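Local atomic coordinates of Sca-family protein (Rickettsia rickettsii, PDB entry 4LQ8), a protein that is a rickettsial surface cell antigen of the Sca family, probably involved in cell adhesion, represented here by its N-terminal head domain. Residues A[82-85]-A[86-90]; A[136-139]-A[140-144]. All blocks are in the same frame, centred on the assembly; numbering follows the deposited sequence.

Contact 1: A[82-85]-A[86-90]; sequences IEQI and LKDLA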
loop_
_atom_site.group_PDB
_atom_site.type_symbol
_atom_site.label_atom_id
_atom_site.label_comp_id
_atom_site.label_asym_id
_atom_site.label_seq_id
_atom_site.Cartn_x
_atom_site.Cartn_y
_atom_site.Cartn_z
ATOM N N ILE A 82 -7.662 -13.542 7.930
ATOM C CA ILE A 82 -8.072 -14.953 7.985
ATOM C C ILE A 82 -8.605 -15.321 9.375
ATOM O O ILE A 82 -9.644 -15.981 9.459
ATOM C CB ILE A 82 -6.926 -15.887 7.493
ATOM C CG1 ILE A 82 -6.695 -15.721 5.952
ATOM C CG2 ILE A 82 -7.154 -17.358 7.894
ATOM C CD1 ILE A 82 -7.861 -16.044 5.070
ATOM N N GLU A 83 -7.927 -14.856 10.451
ATOM C CA GLU A 83 -8.356 -15.083 11.831
ATOM C C GLU A 83 -9.773 -14.542 12.026
ATOM O O GLU A 83 -10.603 -15.242 12.602
ATOM C CB GLU A 83 -7.399 -14.417 12.828
ATOM C CG GLU A 83 -6.198 -15.285 13.145
ATOM C CD GLU A 83 -6.555 -16.626 13.751
ATOM O OE1 GLU A 83 -7.373 -16.646 14.699
ATOM O OE2 GLU A 83 -6.107 -17.659 13.202
ATOM N N GLN A 84 -10.051 -13.320 11.494
ATOM C CA GLN A 84 -11.370 -12.701 11.579
ATOM C C GLN A 84 -12.405 -13.519 10.802
ATOM O O GLN A 84 -13.493 -13.736 11.324
ATOM C CB GLN A 84 -11.353 -11.222 11.133
ATOM C CG GLN A 84 -12.710 -10.517 11.345
ATOM C CD GLN A 84 -13.099 -10.398 12.798
ATOM O OE1 GLN A 84 -12.400 -9.775 13.593
ATOM N NE2 GLN A 84 -14.218 -10.992 13.179
ATOM N N ILE A 85 -12.055 -13.999 9.581
ATOM C CA ILE A 85 -12.955 -14.829 8.773
ATOM C C ILE A 85 -13.286 -16.108 9.565
ATOM O O ILE A 85 -14.462 -16.464 9.670
ATOM C CB ILE A 85 -12.379 -15.143 7.357
ATOM C CG1 ILE A 85 -12.223 -13.848 6.514
ATOM C CG2 ILE A 85 -13.275 -16.190 6.625
ATOM C CD1 ILE A 85 -11.447 -13.982 5.169
ATOM N N LEU A 86 -12.251 -16.767 10.156
ATOM C CA LEU A 86 -12.466 -17.988 10.958
ATOM C C LEU A 86 -13.387 -17.731 12.137
ATOM O O LEU A 86 -14.223 -18.585 12.439
ATOM C CB LEU A 86 -11.151 -18.638 11.418
ATOM C CG LEU A 86 -10.249 -19.219 10.285
ATOM C CD1 LEU A 86 -8.922 -19.710 10.867
ATOM C CD2 LEU A 86 -10.936 -20.362 9.520
ATOM N N LYS A 87 -13.263 -16.553 12.791
ATOM C CA LYS A 87 -14.160 -16.200 13.900
ATOM C C LYS A 87 -15.579 -15.983 13.359
ATOM O O LYS A 87 -16.529 -16.467 13.961
ATOM C CB LYS A 87 -13.681 -14.932 14.638
ATOM C CG LYS A 87 -12.462 -15.155 15.531
ATOM C CD LYS A 87 -12.058 -13.863 16.223
ATOM C CE LYS A 87 -11.087 -13.040 15.416
ATOM N NZ LYS A 87 -10.695 -11.812 16.142
ATOM N N ASP A 88 -15.718 -15.251 12.236
ATOM C CA ASP A 88 -17.014 -14.977 11.612
ATOM C C ASP A 88 -17.761 -16.262 11.236
ATOM O O ASP A 88 -18.981 -16.307 11.380
ATOM C CB ASP A 88 -16.855 -14.079 10.379
ATOM C CG ASP A 88 -16.468 -12.632 10.651
ATOM O OD1 ASP A 88 -16.368 -12.253 11.842
ATOM O OD2 ASP A 88 -16.332 -11.861 9.674
ATOM N N LEU A 89 -17.030 -17.304 10.813
ATOM C CA LEU A 89 -17.579 -18.612 10.433
ATOM C C LEU A 89 -18.331 -19.286 11.589
ATOM O O LEU A 89 -19.290 -20.025 11.346
ATOM C CB LEU A 89 -16.484 -19.559 9.881
ATOM C CG LEU A 89 -15.868 -19.233 8.519
ATOM C CD1 LEU A 89 -14.809 -20.261 8.168
ATOM C CD2 LEU A 89 -16.931 -19.140 7.402
ATOM N N ALA A 90 -17.937 -18.990 12.842
ATOM C CA ALA A 90 -18.615 -19.515 14.042
ATOM C C ALA A 90 -20.018 -18.907 14.203
ATOM O O ALA A 90 -20.903 -19.570 14.727
ATOM C CB ALA A 90 -17.781 -19.243 15.276
HETATM O O HOH W 1 -9.969 -9.511 14.686
#

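Contact 2: A[136-139]-A[140-144]; sequences ELKK and KLESI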
loop_
_atom_site.group_PDB
_atom_site.type_symbol
_atom_site.label_atom_id
_atom_site.label_comp_id
_atom_site.label_asym_id
_atom_site.label_seq_id
_atom_site.Cartn_x
_atom_site.Cartn_y
_atom_site.Cartn_z
ATOM N N GLU A 136 -12.890 -4.482 15.231
ATOM C CA GLU A 136 -11.865 -5.237 15.980
ATOM C C GLU A 136 -10.706 -5.673 15.069
ATOM O O GLU A 136 -9.557 -5.593 15.494
ATOM C CB GLU A 136 -12.429 -6.412 16.816
ATOM C CG GLU A 136 -13.247 -7.437 16.041
ATOM C CD GLU A 136 -14.749 -7.205 15.988
ATOM O OE1 GLU A 136 -15.182 -6.071 15.671
ATOM O OE2 GLU A 136 -15.495 -8.182 16.234
ATOM N N LEU A 137 -11.007 -6.063 13.799
ATOM C CA LEU A 137 -9.972 -6.393 12.832
ATOM C C LEU A 137 -9.224 -5.119 12.446
ATOM O O LEU A 137 -7.999 -5.124 12.481
ATOM C CB LEU A 137 -10.546 -7.088 11.572
ATOM C CG LEU A 137 -9.563 -7.310 10.410
ATOM C CD1 LEU A 137 -8.315 -8.082 10.863
ATOM C CD2 LEU A 137 -10.238 -7.989 9.243
ATOM N N LYS A 138 -9.957 -4.033 12.105
ATOM C CA LYS A 138 -9.372 -2.761 11.707
ATOM C C LYS A 138 -8.334 -2.271 12.725
ATOM O O LYS A 138 -7.235 -1.887 12.337
ATOM C CB LYS A 138 -10.468 -1.707 11.469
ATOM C CG LYS A 138 -9.947 -0.419 10.854
ATOM C CD LYS A 138 -9.445 -0.634 9.421
ATOM C CE LYS A 138 -9.201 0.676 8.724
ATOM N NZ LYS A 138 -7.884 1.232 9.123
ATOM N N LYS A 139 -8.665 -2.364 14.019
ATOM C CA LYS A 139 -7.803 -1.981 15.140
ATOM C C LYS A 139 -6.470 -2.773 15.067
ATOM O O LYS A 139 -5.400 -2.166 15.182
ATOM C CB LYS A 139 -8.540 -2.243 16.466
ATOM C CG LYS A 139 -7.713 -2.016 17.725
ATOM C CD LYS A 139 -8.320 -2.686 18.971
ATOM C CE LYS A 139 -7.473 -3.834 19.502
ATOM N NZ LYS A 139 -7.783 -5.139 18.841
ATOM N N LYS A 140 -6.553 -4.117 14.824
ATOM C CA LYS A 140 -5.389 -4.992 14.716
ATOM C C LYS A 140 -4.532 -4.592 13.510
ATOM O O LYS A 140 -3.315 -4.429 13.640
ATOM C CB LYS A 140 -5.804 -6.468 14.580
ATOM C CG LYS A 140 -6.509 -7.017 15.807
ATOM C CD LYS A 140 -6.804 -8.500 15.652
ATOM C CE LYS A 140 -7.379 -9.066 16.939
ATOM N NZ LYS A 140 -8.815 -8.774 17.082
ATOM N N LEU A 141 -5.168 -4.400 12.352
ATOM C CA LEU A 141 -4.449 -4.013 11.131
ATOM C C LEU A 141 -3.692 -2.710 11.341
ATOM O O LEU A 141 -2.510 -2.632 11.023
ATOM C CB LEU A 141 -5.404 -3.906 9.927
ATOM C CG LEU A 141 -6.075 -5.220 9.506
ATOM C CD1 LEU A 141 -7.050 -4.982 8.394
ATOM C CD2 LEU A 141 -5.039 -6.261 9.076
ATOM N N GLU A 142 -4.355 -1.727 11.963
ATOM C CA GLU A 142 -3.745 -0.431 12.240
ATOM C C GLU A 142 -2.469 -0.523 13.088
ATOM O O GLU A 142 -1.464 0.100 12.721
ATOM C CB GLU A 142 -4.757 0.536 12.862
ATOM C CG GLU A 142 -5.837 0.956 11.868
ATOM C CD GLU A 142 -6.876 1.924 12.403
ATOM O OE1 GLU A 142 -6.627 2.526 13.470
ATOM O OE2 GLU A 142 -7.923 2.112 11.743
ATOM N N SER A 143 -2.493 -1.278 14.209
ATOM C CA SER A 143 -1.313 -1.354 15.058
ATOM C C SER A 143 -0.174 -2.107 14.376
ATOM O O SER A 143 0.962 -1.699 14.529
ATOM C CB SER A 143 -1.629 -1.941 16.435
ATOM O OG SER A 143 -1.761 -3.346 16.358
ATOM N N ILE A 144 -0.471 -3.153 13.582
ATOM C CA ILE A 144 0.608 -3.865 12.895
ATOM C C ILE A 144 1.145 -3.049 11.722
ATOM O O ILE A 144 2.318 -3.194 11.390
ATOM C CB ILE A 144 0.290 -5.343 12.523
ATOM C CG1 ILE A 144 -0.849 -5.496 11.494
ATOM C CG2 ILE A 144 -0.010 -6.107 13.821
ATOM C CD1 ILE A 144 -0.442 -5.674 10.039
#

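Contact 1: A[82-85]-A[86-90]
The carboxamide of Gln84 and the carboxylate of Asp88, one helical turn further on, are the two flat groups that meet, with their planes 46° apart. Gln84 NE2 donates to Asp88 OD1 over 2.8 Å; the acceptor lies almost in the amide plane, whereas the donor approaches from above the carboxylate plane, 40° out of it. At the other end of the amide, OE1 accepts from a water, 2.7 Å from Gln84 OE1, which in turn accepts from Lys87 NZ. Gln84 also packs against Glu136 and Leu137 of helix 135-155. Both polar ends of this buried amide are thus engaged, which would fix its rotation. The chain gets there with CG anti to the backbone N (chi1 -175°) and a bend at chi2 that turns the amide toward the C-terminal end of the helix, where Asp88 lies. Asp88 has a second partner, since OD2 forms a salt bridge with Lys134.

Underneath runs regular i to i+4 backbone bonding, Leu86 N to Ile82 O at 2.8 Å and Leu89 N to Ile85 O at 2.9 Å. The apolar side is in van der Waals contact: Ile82 CG2 stands 4.2 Å from Leu86 CD1, and Ile85 CG2 is 4.4 Å from Leu89 CG. Ile82 and Ile85 both reach Ile105 of helix 95-111 and Phe118 of helix 116-120, while Gln84, Ile85 and Asp88 rest on Ala131 of helix 125-132. With apolar residues against neighbouring helices and an i to i+4 amide-carboxylate bond on another flank, these residues form the amphipathic C-terminal part of helix 64-90, in the helical part of this mixed alpha/beta head domain.

Contact 2: A[136-139]-A[140-144]
Lys138 and Glu142 lean obliquely across one turn of the helix, and the ammonium closes on the carboxylate from its anti side, only 15° out of the carboxylate plane. The salt bridge from Lys138 NZ to Glu142 OE2 measures 2.8 Å. Two bends in the lysine, at chi2 and at chi4 (81°), curl it round the acid: its CG lies 3.4 Å from Glu142 OE2, so the aliphatic part also borders the carboxylate. Glu142, by contrast, is extended beyond CG. Each partner is held a second time, Lys138 NZ by the carbonyl O of Glu296 and Glu142 OE1 by the backbone N of Gly298, and both side chains touch His297.

Leu137 and Leu141 also meet at a slant on another side, where CD1 of Leu137 comes 3.9 Å from CG of Leu141; Leu137 additionally packs on Asn80 and Gln84 of helix 64-90. Lys139 NZ and Lys140 NZ, two like charges, are 4.2 Å apart. Backbone bonds such as Leu141 N to Leu137 O, 2.9 Å, confirm the alpha-helical spacing. An i to i+4 Lys-Glu salt bridge of this kind is a classic intrahelical pair, here also tying helix 135-155 to the end of strand 292-297.

In the fold
Contact 1 lies at the C-terminal end of helix 64-90 and contact 2 near the start of helix 135-155, so they follow in series along the chain, with helices 95-111, 116-120 and 125-132 between them. Their centres are about 15 Å apart, yet the two helices touch: Gln84 OE1 is 3.5 Å from Glu136 CG, and Lys87 NZ is 3.7 Å from Lys140 NZ, a close pair of like charges. Contact 1 is about 24 Å from the chain centre and contact 2 about 15 Å. Contact 1 therefore belongs to the outer part of the helical region, whereas contact 2 sits where that region joins the beta-sheet part of this head domain.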